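Local coordinates for protein vinylacetyl-CoA Delta-isomerase (Nitrosopumilus maritimus SCM1, PDB 6VJR) that probably dehydrates 4-hydroxybutyryl-CoA and shifts the double bond of vinylacetyl-CoA, working with a bound flavin-adenine dinucleotide, a [4Fe-4S] cluster and an iron ion, at residues S61-K66 with M135-N140; E10-R15 with N192-I197; F115-K120 with H272-F277. All coordinates share one frame; numbering follows the deposited sequence. Where two conformers were deposited one is given.

How the interactions relate
From the N terminus, segment 10-15 at the end of helix 5-11 comes first and meets 192-197, so interaction 2 closes a long loop of 176 residues. Nested inside it, interaction 1 closes a shorter loop. Interaction 3 starts within both loops, on helix 101-121, but ends beyond them at 272-277, and so crosses each. Interaction 2 brings the N-terminal turn to strand 195-198, interaction 3 helix 101-121 to the exit of strand 269-272, and interaction 1 the 61-66 loop to helix 125-139. Interactions 1 and 2 are neighbours, their centres about 18 Å apart, and Met-135, in one of its two conformers, touches Trp-195; interaction 3 stands apart, its nearest atoms about 11 Å from either.

Interaction 1 of 3, residues S61-K66 with M135-N140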
loop_
_atom_site.group_PDB
_atom_site.type_symbol
_atom_site.label_atom_id
_atom_site.label_comp_id
_atom_site.label_asym_id
_atom_site.label_seq_id
_atom_site.Cartn_x
_atom_site.Cartn_y
_atom_site.Cartn_z
ATOM N N SER A 61 -17.200 -29.470 -30.001
ATOM C CA SER A 61 -17.957 -29.406 -31.244
ATOM C C SER A 61 -17.036 -29.576 -32.453
ATOM O O SER A 61 -17.529 -29.792 -33.557
ATOM C CB SER A 61 -18.719 -28.093 -31.382
ATOM O OG SER A 61 -19.661 -27.941 -30.332
ATOM N N ILE A 62 -15.714 -29.385 -32.266
ATOM C CA ILE A 62 -14.780 -29.554 -33.372
ATOM C C ILE A 62 -14.672 -31.028 -33.816
ATOM O O ILE A 62 -14.802 -31.307 -35.006
ATOM C CB ILE A 62 -13.428 -28.897 -33.052
ATOM C CG1 ILE A 62 -13.653 -27.404 -32.858
ATOM C CG2 ILE A 62 -12.412 -29.176 -34.166
ATOM C CD1 ILE A 62 -12.442 -26.584 -32.444
ATOM N N THR A 63 -14.447 -31.936 -32.854
ATOM C CA THR A 63 -14.201 -33.345 -33.072
ATOM C C THR A 63 -15.403 -34.201 -32.691
ATOM O O THR A 63 -15.433 -35.383 -33.073
ATOM C CB THR A 63 -12.977 -33.835 -32.285
ATOM O OG1 THR A 63 -13.160 -33.451 -30.917
ATOM C CG2 THR A 63 -11.667 -33.259 -32.804
ATOM N N GLY A 64 -16.342 -33.661 -31.888
ATOM C CA GLY A 64 -17.429 -34.478 -31.374
ATOM C C GLY A 64 -16.956 -35.423 -30.274
ATOM O O GLY A 64 -17.632 -36.382 -29.959
ATOM N N LEU A 65 -15.772 -35.155 -29.709
ATOM C CA LEU A 65 -15.174 -35.993 -28.676
ATOM C C LEU A 65 -15.259 -35.293 -27.335
ATOM O O LEU A 65 -15.302 -34.081 -27.318
ATOM C CB LEU A 65 -13.696 -36.230 -28.961
ATOM C CG LEU A 65 -13.348 -36.978 -30.243
ATOM C CD1 LEU A 65 -11.833 -36.927 -30.479
ATOM C CD2 LEU A 65 -13.859 -38.413 -30.131
ATOM N N LYS A 66 -15.251 -36.096 -26.249
ATOM C CA LYS A 66 -14.904 -35.596 -24.946
ATOM C C LYS A 66 -13.388 -35.385 -24.913
ATOM O O LYS A 66 -12.631 -36.337 -25.175
ATOM C CB LYS A 66 -15.350 -36.589 -23.871
ATOM C CG LYS A 66 -15.189 -36.045 -22.469
ATOM C CD LYS A 66 -16.491 -35.389 -22.000
ATOM C CE LYS A 66 -17.424 -36.328 -21.276
ATOM N NZ LYS A 66 -17.455 -36.031 -19.834
ATOM N N MET A 135 -6.284 -33.315 -34.445
ATOM C CA MET A 135 -5.220 -34.249 -34.097
ATOM C C MET A 135 -4.963 -34.231 -32.584
ATOM O O MET A 135 -5.027 -35.265 -31.933
ATOM C CB MET A 135 -3.938 -33.926 -34.873
ATOM C CG MET A 135 -2.760 -34.831 -34.544
ATOM S SD MET A 135 -1.246 -34.383 -35.421
ATOM C CE MET A 135 -0.708 -32.890 -34.574
ATOM N N VAL A 136 -4.664 -33.057 -32.007
ATOM C CA VAL A 136 -4.221 -33.029 -30.627
ATOM C C VAL A 136 -5.347 -33.416 -29.670
ATOM O O VAL A 136 -5.088 -33.985 -28.616
ATOM C CB VAL A 136 -3.529 -31.704 -30.255
ATOM C CG1 VAL A 136 -2.339 -31.430 -31.151
ATOM C CG2 VAL A 136 -4.436 -30.506 -30.294
ATOM N N GLN A 137 -6.582 -33.082 -30.027
ATOM C CA GLN A 137 -7.751 -33.521 -29.271
ATOM C C GLN A 137 -7.936 -35.043 -29.265
ATOM O O GLN A 137 -8.258 -35.631 -28.236
ATOM C CB GLN A 137 -9.013 -32.835 -29.780
ATOM C CG GLN A 137 -9.140 -31.384 -29.321
ATOM C CD GLN A 137 -10.506 -30.783 -29.608
ATOM O OE1 GLN A 137 -11.381 -31.386 -30.275
ATOM N NE2 GLN A 137 -10.642 -29.553 -29.136
ATOM N N GLN A 138 -7.810 -35.661 -30.438
ATOM C CA GLN A 138 -7.930 -37.102 -30.564
ATOM C C GLN A 138 -6.869 -37.828 -29.740
ATOM O O GLN A 138 -7.178 -38.825 -29.090
ATOM C CB GLN A 138 -7.761 -37.538 -32.017
ATOM C CG GLN A 138 -8.837 -37.026 -32.956
ATOM C CD GLN A 138 -8.630 -37.497 -34.383
ATOM O OE1 GLN A 138 -7.565 -37.334 -34.996
ATOM N NE2 GLN A 138 -9.646 -38.144 -34.908
ATOM N N GLU A 139 -5.635 -37.328 -29.778
ATOM C CA GLU A 139 -4.497 -37.988 -29.158
ATOM C C GLU A 139 -4.316 -37.575 -27.689
ATOM O O GLU A 139 -3.664 -38.300 -26.949
ATOM C CB GLU A 139 -3.246 -37.734 -29.995
ATOM C CG GLU A 139 -3.374 -38.270 -31.415
ATOM C CD GLU A 139 -2.149 -38.167 -32.307
ATOM O OE1 GLU A 139 -2.276 -38.375 -33.551
ATOM O OE2 GLU A 139 -1.064 -37.867 -31.772
ATOM N N ASN A 140 -4.945 -36.478 -27.261
ATOM C CA ASN A 140 -4.925 -35.990 -25.879
ATOM C C ASN A 140 -3.525 -35.559 -25.450
ATOM O O ASN A 140 -2.998 -36.085 -24.473
ATOM C CB ASN A 140 -5.558 -36.970 -24.899
ATOM C CG ASN A 140 -5.966 -36.305 -23.609
ATOM O OD1 ASN A 140 -5.949 -35.073 -23.482
ATOM N ND2 ASN A 140 -6.310 -37.094 -22.622
#
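The flat amide of Gln-137 meets the loop through its oxygen end, where Thr-63 OG1 donates a hydrogen bond of 2.8 Å to Gln-137 OE1. The hydroxyl approaches roughly along the carbonyl direction, at a C=O...donor angle of 157°, and is tilted 20° from the amide plane. Thr-63 CG2 lies beside the same oxygen, 3.2 Å from Gln-137 OE1, and Ile-62 CB approaches it more loosely. With OG1 placed between the backbone N and the carbonyl carbon (chi1 53°), the threonine can also take a weak bond from Leu-65 N. The loop links strands 57-59 and 66-68, and Gln-137 reaches into it from the last turn of helix 125-139. This buried amide is held at both ends: OE1 also bonds Ser-60 OG and NE2 bonds the backbone oxygen of Leu-71, which fixes the rotation of the group. Nearer the solvent, Gln-138 touches with its aliphatic stem, Gln-138 CG lying 3.9 Å from Leu-65 CD1, and the two side chains cross obliquely. Farther back along the helix, Ile-62 packs on Leu-130 and Val-133.

Interaction 2 of 3, residues E10-R15 with N192-I197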
loop_
_atom_site.group_PDB
_atom_site.type_symbol
_atom_site.label_atom_id
_atom_site.label_comp_id
_atom_site.label_asym_id
_atom_site.label_seq_id
_atom_site.Cartn_x
_atom_site.Cartn_y
_atom_site.Cartn_z
ATOM N N GLU A 10 4.496 -42.302 -19.509
ATOM C CA GLU A 10 5.075 -43.252 -20.430
ATOM C C GLU A 10 5.317 -42.640 -21.812
ATOM O O GLU A 10 6.327 -42.956 -22.417
ATOM C CB GLU A 10 4.124 -44.442 -20.517
ATOM C CG GLU A 10 4.663 -45.579 -21.372
ATOM C CD GLU A 10 6.010 -46.149 -20.957
ATOM O OE1 GLU A 10 6.319 -46.237 -19.735
ATOM O OE2 GLU A 10 6.759 -46.510 -21.903
ATOM N N SER A 11 4.436 -41.742 -22.282
ATOM C CA SER A 11 4.570 -41.091 -23.584
ATOM C C SER A 11 5.817 -40.184 -23.660
ATOM O O SER A 11 6.264 -39.851 -24.765
ATOM C CB SER A 11 3.332 -40.239 -23.902
ATOM O OG SER A 11 3.411 -38.956 -23.244
ATOM N N LEU A 12 6.407 -39.828 -22.501
ATOM C CA LEU A 12 7.587 -38.948 -22.448
ATOM C C LEU A 12 8.901 -39.724 -22.482
ATOM O O LEU A 12 9.976 -39.111 -22.500
ATOM C CB LEU A 12 7.580 -38.098 -21.176
ATOM C CG LEU A 12 6.441 -37.092 -21.037
ATOM C CD1 LEU A 12 6.586 -36.318 -19.740
ATOM C CD2 LEU A 12 6.403 -36.177 -22.248
ATOM N N ARG A 13 8.812 -41.053 -22.366
ATOM C CA ARG A 13 9.989 -41.916 -22.285
ATOM C C ARG A 13 10.525 -42.240 -23.675
ATOM O O ARG A 13 9.783 -42.470 -24.626
ATOM C CB ARG A 13 9.720 -43.233 -21.566
ATOM C CG ARG A 13 9.446 -43.055 -20.084
ATOM C CD ARG A 13 9.322 -44.402 -19.407
ATOM N NE ARG A 13 9.053 -44.290 -17.974
ATOM C CZ ARG A 13 9.978 -44.023 -17.064
ATOM N NH1 ARG A 13 11.249 -43.892 -17.408
ATOM N NH2 ARG A 13 9.625 -43.946 -15.795
ATOM N N GLY A 14 11.852 -42.277 -23.773
ATOM C CA GLY A 14 12.484 -42.792 -24.964
ATOM C C GLY A 14 12.493 -41.811 -26.128
ATOM O O GLY A 14 12.705 -42.297 -27.250
ATOM N N ARG A 15 12.323 -40.484 -25.878
ATOM C CA ARG A 15 12.177 -39.527 -26.975
ATOM C C ARG A 15 13.489 -38.922 -27.470
ATOM O O ARG A 15 13.560 -38.356 -28.573
ATOM C CB ARG A 15 11.214 -38.396 -26.646
ATOM C CG ARG A 15 9.873 -38.930 -26.156
ATOM C CD ARG A 15 8.787 -37.863 -26.252
ATOM N NE ARG A 15 9.085 -36.739 -25.362
ATOM C CZ ARG A 15 8.440 -35.575 -25.351
ATOM N NH1 ARG A 15 7.379 -35.401 -26.119
ATOM N NH2 ARG A 15 8.830 -34.610 -24.556
ATOM N N ASN A 192 8.264 -31.253 -21.408
ATOM C CA ASN A 192 7.166 -32.101 -20.987
ATOM C C ASN A 192 6.019 -32.101 -21.998
ATOM O O ASN A 192 5.001 -32.686 -21.721
ATOM C CB ASN A 192 6.659 -31.661 -19.611
ATOM C CG ASN A 192 7.734 -31.749 -18.554
ATOM O OD1 ASN A 192 8.756 -32.413 -18.743
ATOM N ND2 ASN A 192 7.507 -31.107 -17.421
ATOM N N SER A 193 6.194 -31.429 -23.137
ATOM C CA SER A 193 5.157 -31.251 -24.133
ATOM C C SER A 193 5.369 -32.215 -25.310
ATOM O O SER A 193 6.491 -32.665 -25.567
ATOM C CB SER A 193 5.153 -29.819 -24.651
ATOM O OG SER A 193 4.906 -28.824 -23.654
ATOM N N HIS A 194 4.292 -32.453 -26.067
ATOM C CA HIS A 194 4.306 -33.230 -27.301
ATOM C C HIS A 194 4.522 -32.343 -28.536
ATOM O O HIS A 194 5.216 -32.740 -29.481
ATOM C CB HIS A 194 3.037 -34.078 -27.415
ATOM C CG HIS A 194 2.824 -35.011 -26.282
ATOM N ND1 HIS A 194 1.878 -34.766 -25.314
ATOM C CD2 HIS A 194 3.472 -36.116 -25.885
ATOM C CE1 HIS A 194 1.898 -35.761 -24.427
ATOM N NE2 HIS A 194 2.885 -36.582 -24.740
ATOM N N TRP A 195 3.849 -31.194 -28.561
ATOM C CA TRP A 195 3.964 -30.195 -29.608
ATOM C C TRP A 195 4.193 -28.835 -28.966
ATOM O O TRP A 195 3.698 -28.603 -27.869
ATOM C CB TRP A 195 2.709 -30.114 -30.468
ATOM C CG TRP A 195 2.482 -31.351 -31.285
ATOM C CD1 TRP A 195 1.912 -32.526 -30.909
ATOM C CD2 TRP A 195 2.877 -31.513 -32.651
ATOM N NE1 TRP A 195 1.912 -33.411 -31.958
ATOM C CE2 TRP A 195 2.501 -32.813 -33.038
ATOM C CE3 TRP A 195 3.467 -30.665 -33.592
ATOM C CZ2 TRP A 195 2.740 -33.294 -34.315
ATOM C CZ3 TRP A 195 3.720 -31.148 -34.848
ATOM C CH2 TRP A 195 3.348 -32.441 -35.203
ATOM N N ILE A 196 4.861 -27.955 -29.703
ATOM C CA ILE A 196 5.120 -26.580 -29.292
ATOM C C ILE A 196 4.702 -25.668 -30.447
ATOM O O ILE A 196 5.058 -25.937 -31.612
ATOM C CB ILE A 196 6.601 -26.421 -28.961
ATOM C CG1 ILE A 196 6.966 -27.302 -27.739
ATOM C CG2 ILE A 196 6.915 -24.957 -28.711
ATOM C CD1 ILE A 196 8.433 -27.584 -27.574
ATOM N N ILE A 197 3.873 -24.653 -30.138
ATOM C CA ILE A 197 3.450 -23.678 -31.130
ATOM C C ILE A 197 4.290 -22.410 -30.983
ATOM O O ILE A 197 4.229 -21.723 -29.966
ATOM C CB ILE A 197 1.951 -23.353 -31.007
ATOM C CG1 ILE A 197 1.066 -24.613 -31.090
ATOM C CG2 ILE A 197 1.577 -22.386 -32.122
ATOM C CD1 ILE A 197 -0.396 -24.375 -30.857
#
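The loop that leads into strand 195-198 of the mixed four-stranded sheet is pinned here to the end of the N-terminal helix 5-11 and the turn after it. Arg-15 carries much of the contact: its two terminal nitrogens fork onto one backbone oxygen, that of Ser-193. The bond from Arg-15 NH1 to Ser-193 O is 2.9 Å long and fairly straight. That from Arg-15 NH2 to Ser-193 O is longer, 3.2 Å, and more bent, with an N-H...O angle of 141°. The oxygen lies in the guanidinium plane, while both nitrogens reach it from the same face of its carbonyl plane. A bend at chi3 (-64°) folds the arginine back so that Leu-12 CD2 sits over the centre of the guanidinium, 3.7 Å above its plane. The same methyl, Leu-12 CD2, rests 3.8 Å from Asn-192 O, an oxygen that is hydrogen-bonded to Tyr-8 OH. Beside the arginine, His-194 NE2 donates to Ser-11 OG over 2.9 Å, with the hydroxyl in the ring plane. Ser-11 OG is in turn bonded to the backbone oxygen of Tyr-8, and His-194 ND1 to Val-142 N, so the ring is held at both nitrogens, which probably fixes its orientation. The nearby positive charge of Arg-15 would probably disfavour a second proton on the imidazole. Helix 36-51 backs the contact, with Ile-39 against Leu-12 and Tyr-46 against the histidine; beyond it, strand 195-198 runs between 143-146, which carries the FAD-binding Gly-145, and 213-218.

Interaction 3 of 3, residues F115-K120 with H272-F277; sequences FEIDEK and HGEYEF
An inverse gamma turn centred on Glu-274 shapes the connection between strand 269-272 and helix 278-292, and this connection lies against the last turns of helix 101-121. Phe-277 fills the join. Over one face of its ring comes Ile-117 CG1, a CH-pi contact 3.9 Å from the centroid of the Phe-277 ring and 23° off the ring normal. At the ring's edge Lys-120 CD approaches Phe-277 CE2 to 3.9 Å, and at the far end of the ring Phe-277 CZ lies 3.6 Å from Glu-116 O, a plain van der Waals contact. With an alanine here the ring face under Ile-117 CG1 would be lost, which would probably open a gap beside it and leave the Lys-120 stem without its ring-edge neighbour. The other branch of the isoleucine, Ile-117 CG2, packs 3.9 Å from Glu-274 CG, the two side chains crossing at about a right angle. Glu-274 is bent at chi2 (87°), which turns its carboxylate back to its own strand: Glu-274 OE1 accepts from His-272 N over 2.8 Å through the syn lone pair, while OE2 bonds Tyr-125 OH. Nearer the surface, Lys-120 runs fully extended past the phenylalanine to a salt bridge, Lys-120 NZ standing 2.8 Å from Glu-276 OE1. The ammonium comes from above the carboxylate plane, 39° out of it, and the same oxygen also bonds His-121 NE2. Met-271 of strand 269-272 touches both Ile-117 and Phe-277, while a salt bridge from Glu-116 to Arg-284 ties helix 101-121 directly to helix 278-292, which begins right after Phe-277.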
loop_
_atom_site.group_PDB
_atom_site.type_symbol
_atom_site.label_atom_id
_atom_site.label_comp_id
_atom_site.label_asym_id
_atom_site.label_seq_id
_atom_site.Cartn_x
_atom_site.Cartn_y
_atom_site.Cartn_z
ATOM N N PHE A 115 -8.645 -17.309 -38.448
ATOM C CA PHE A 115 -9.869 -17.026 -39.170
ATOM C C PHE A 115 -9.808 -15.647 -39.826
ATOM O O PHE A 115 -10.175 -15.486 -41.001
ATOM C CB PHE A 115 -11.058 -17.172 -38.215
ATOM C CG PHE A 115 -12.401 -16.990 -38.903
ATOM C CD1 PHE A 115 -12.905 -15.724 -39.149
ATOM C CD2 PHE A 115 -13.179 -18.084 -39.249
ATOM C CE1 PHE A 115 -14.149 -15.558 -39.700
ATOM C CE2 PHE A 115 -14.417 -17.909 -39.835
ATOM C CZ PHE A 115 -14.897 -16.649 -40.061
ATOM N N GLU A 116 -9.301 -14.664 -39.064
ATOM C CA GLU A 116 -9.270 -13.288 -39.522
ATOM C C GLU A 116 -8.165 -13.073 -40.549
ATOM O O GLU A 116 -8.382 -12.302 -41.466
ATOM C CB GLU A 116 -9.241 -12.303 -38.362
ATOM C CG GLU A 116 -10.593 -12.321 -37.644
ATOM C CD GLU A 116 -10.793 -11.352 -36.494
ATOM O OE1 GLU A 116 -10.594 -10.147 -36.768
ATOM O OE2 GLU A 116 -11.197 -11.784 -35.383
ATOM N N ILE A 117 -7.012 -13.741 -40.428
ATOM C CA ILE A 117 -6.009 -13.668 -41.467
ATOM C C ILE A 117 -6.607 -14.128 -42.792
ATOM O O ILE A 117 -6.439 -13.454 -43.806
ATOM C CB ILE A 117 -4.774 -14.512 -41.124
ATOM C CG1 ILE A 117 -4.121 -14.078 -39.815
ATOM C CG2 ILE A 117 -3.798 -14.466 -42.291
ATOM C CD1 ILE A 117 -3.021 -14.986 -39.317
ATOM N N ASP A 118 -7.291 -15.289 -42.769
ATOM C CA ASP A 118 -7.854 -15.904 -43.966
ATOM C C ASP A 118 -8.918 -15.011 -44.601
ATOM O O ASP A 118 -8.989 -14.912 -45.835
ATOM C CB ASP A 118 -8.437 -17.274 -43.673
ATOM C CG ASP A 118 -7.429 -18.357 -43.310
ATOM O OD1 ASP A 118 -6.183 -18.103 -43.428
ATOM O OD2 ASP A 118 -7.885 -19.459 -42.916
ATOM N N GLU A 119 -9.744 -14.390 -43.754
ATOM C CA GLU A 119 -10.784 -13.467 -44.196
ATOM C C GLU A 119 -10.171 -12.367 -45.064
ATOM O O GLU A 119 -10.730 -12.017 -46.088
ATOM C CB GLU A 119 -11.554 -12.982 -42.967
ATOM C CG GLU A 119 -12.781 -12.119 -43.226
ATOM C CD GLU A 119 -13.427 -11.756 -41.891
ATOM O OE1 GLU A 119 -12.711 -11.370 -40.919
ATOM O OE2 GLU A 119 -14.655 -11.904 -41.806
ATOM N N LYS A 120 -9.002 -11.843 -44.675
ATOM C CA LYS A 120 -8.366 -10.779 -45.432
ATOM C C LYS A 120 -7.570 -11.319 -46.629
ATOM O O LYS A 120 -7.616 -10.734 -47.711
ATOM C CB LYS A 120 -7.456 -9.967 -44.507
ATOM C CG LYS A 120 -6.738 -8.854 -45.235
ATOM C CD LYS A 120 -5.851 -8.004 -44.354
ATOM C CE LYS A 120 -5.115 -6.989 -45.190
ATOM N NZ LYS A 120 -4.182 -6.250 -44.325
ATOM N N HIS A 272 2.254 -16.838 -42.144
ATOM C CA HIS A 272 3.431 -16.824 -42.997
ATOM C C HIS A 272 3.527 -15.469 -43.704
ATOM O O HIS A 272 3.109 -15.348 -44.847
ATOM C CB HIS A 272 3.369 -17.987 -43.994
ATOM C CG HIS A 272 4.496 -18.013 -44.980
ATOM N ND1 HIS A 272 5.810 -17.788 -44.656
ATOM C CD2 HIS A 272 4.490 -18.175 -46.306
ATOM C CE1 HIS A 272 6.568 -17.870 -45.740
ATOM N NE2 HIS A 272 5.792 -18.077 -46.752
ATOM N N GLY A 273 4.012 -14.445 -42.996
ATOM C CA GLY A 273 4.296 -13.145 -43.577
ATOM C C GLY A 273 3.240 -12.059 -43.357
ATOM O O GLY A 273 3.481 -10.908 -43.735
ATOM N N GLU A 274 2.075 -12.394 -42.778
ATOM C CA GLU A 274 1.007 -11.425 -42.567
ATOM C C GLU A 274 1.261 -10.679 -41.253
ATOM O O GLU A 274 0.591 -10.870 -40.236
ATOM C CB GLU A 274 -0.333 -12.146 -42.578
ATOM C CG GLU A 274 -0.610 -12.916 -43.868
ATOM C CD GLU A 274 -0.089 -14.337 -43.932
ATOM O OE1 GLU A 274 0.446 -14.858 -42.916
ATOM O OE2 GLU A 274 -0.236 -14.935 -45.048
ATOM N N TYR A 275 2.280 -9.830 -41.306
ATOM C CA TYR A 275 2.839 -9.166 -40.148
ATOM C C TYR A 275 1.819 -8.327 -39.393
ATOM O O TYR A 275 1.978 -8.134 -38.193
ATOM C CB TYR A 275 4.006 -8.285 -40.604
ATOM C CG TYR A 275 3.634 -7.203 -41.587
ATOM C CD1 TYR A 275 3.248 -5.946 -41.141
ATOM C CD2 TYR A 275 3.678 -7.436 -42.948
ATOM C CE1 TYR A 275 2.891 -4.953 -42.025
ATOM C CE2 TYR A 275 3.337 -6.446 -43.845
ATOM C CZ TYR A 275 2.933 -5.214 -43.380
ATOM O OH TYR A 275 2.609 -4.298 -44.325
ATOM N N GLU A 276 0.829 -7.793 -40.112
ATOM C CA GLU A 276 -0.171 -6.937 -39.504
ATOM C C GLU A 276 -1.054 -7.683 -38.510
ATOM O O GLU A 276 -1.773 -7.022 -37.759
ATOM C CB GLU A 276 -1.003 -6.212 -40.561
ATOM C CG GLU A 276 -1.999 -7.086 -41.305
ATOM C CD GLU A 276 -1.534 -7.910 -42.503
ATOM O OE1 GLU A 276 -2.450 -8.175 -43.328
ATOM O OE2 GLU A 276 -0.325 -8.295 -42.624
ATOM N N PHE A 277 -1.015 -9.034 -38.494
ATOM C CA PHE A 277 -1.828 -9.800 -37.559
ATOM C C PHE A 277 -1.040 -10.245 -36.340
ATOM O O PHE A 277 -1.624 -10.846 -35.441
ATOM C CB PHE A 277 -2.489 -11.015 -38.224
ATOM C CG PHE A 277 -3.633 -10.612 -39.132
ATOM C CD1 PHE A 277 -4.916 -10.514 -38.618
ATOM C CD2 PHE A 277 -3.427 -10.343 -40.486
ATOM C CE1 PHE A 277 -5.974 -10.176 -39.450
ATOM C CE2 PHE A 277 -4.487 -9.991 -41.309
ATOM C CZ PHE A 277 -5.746 -9.895 -40.788
#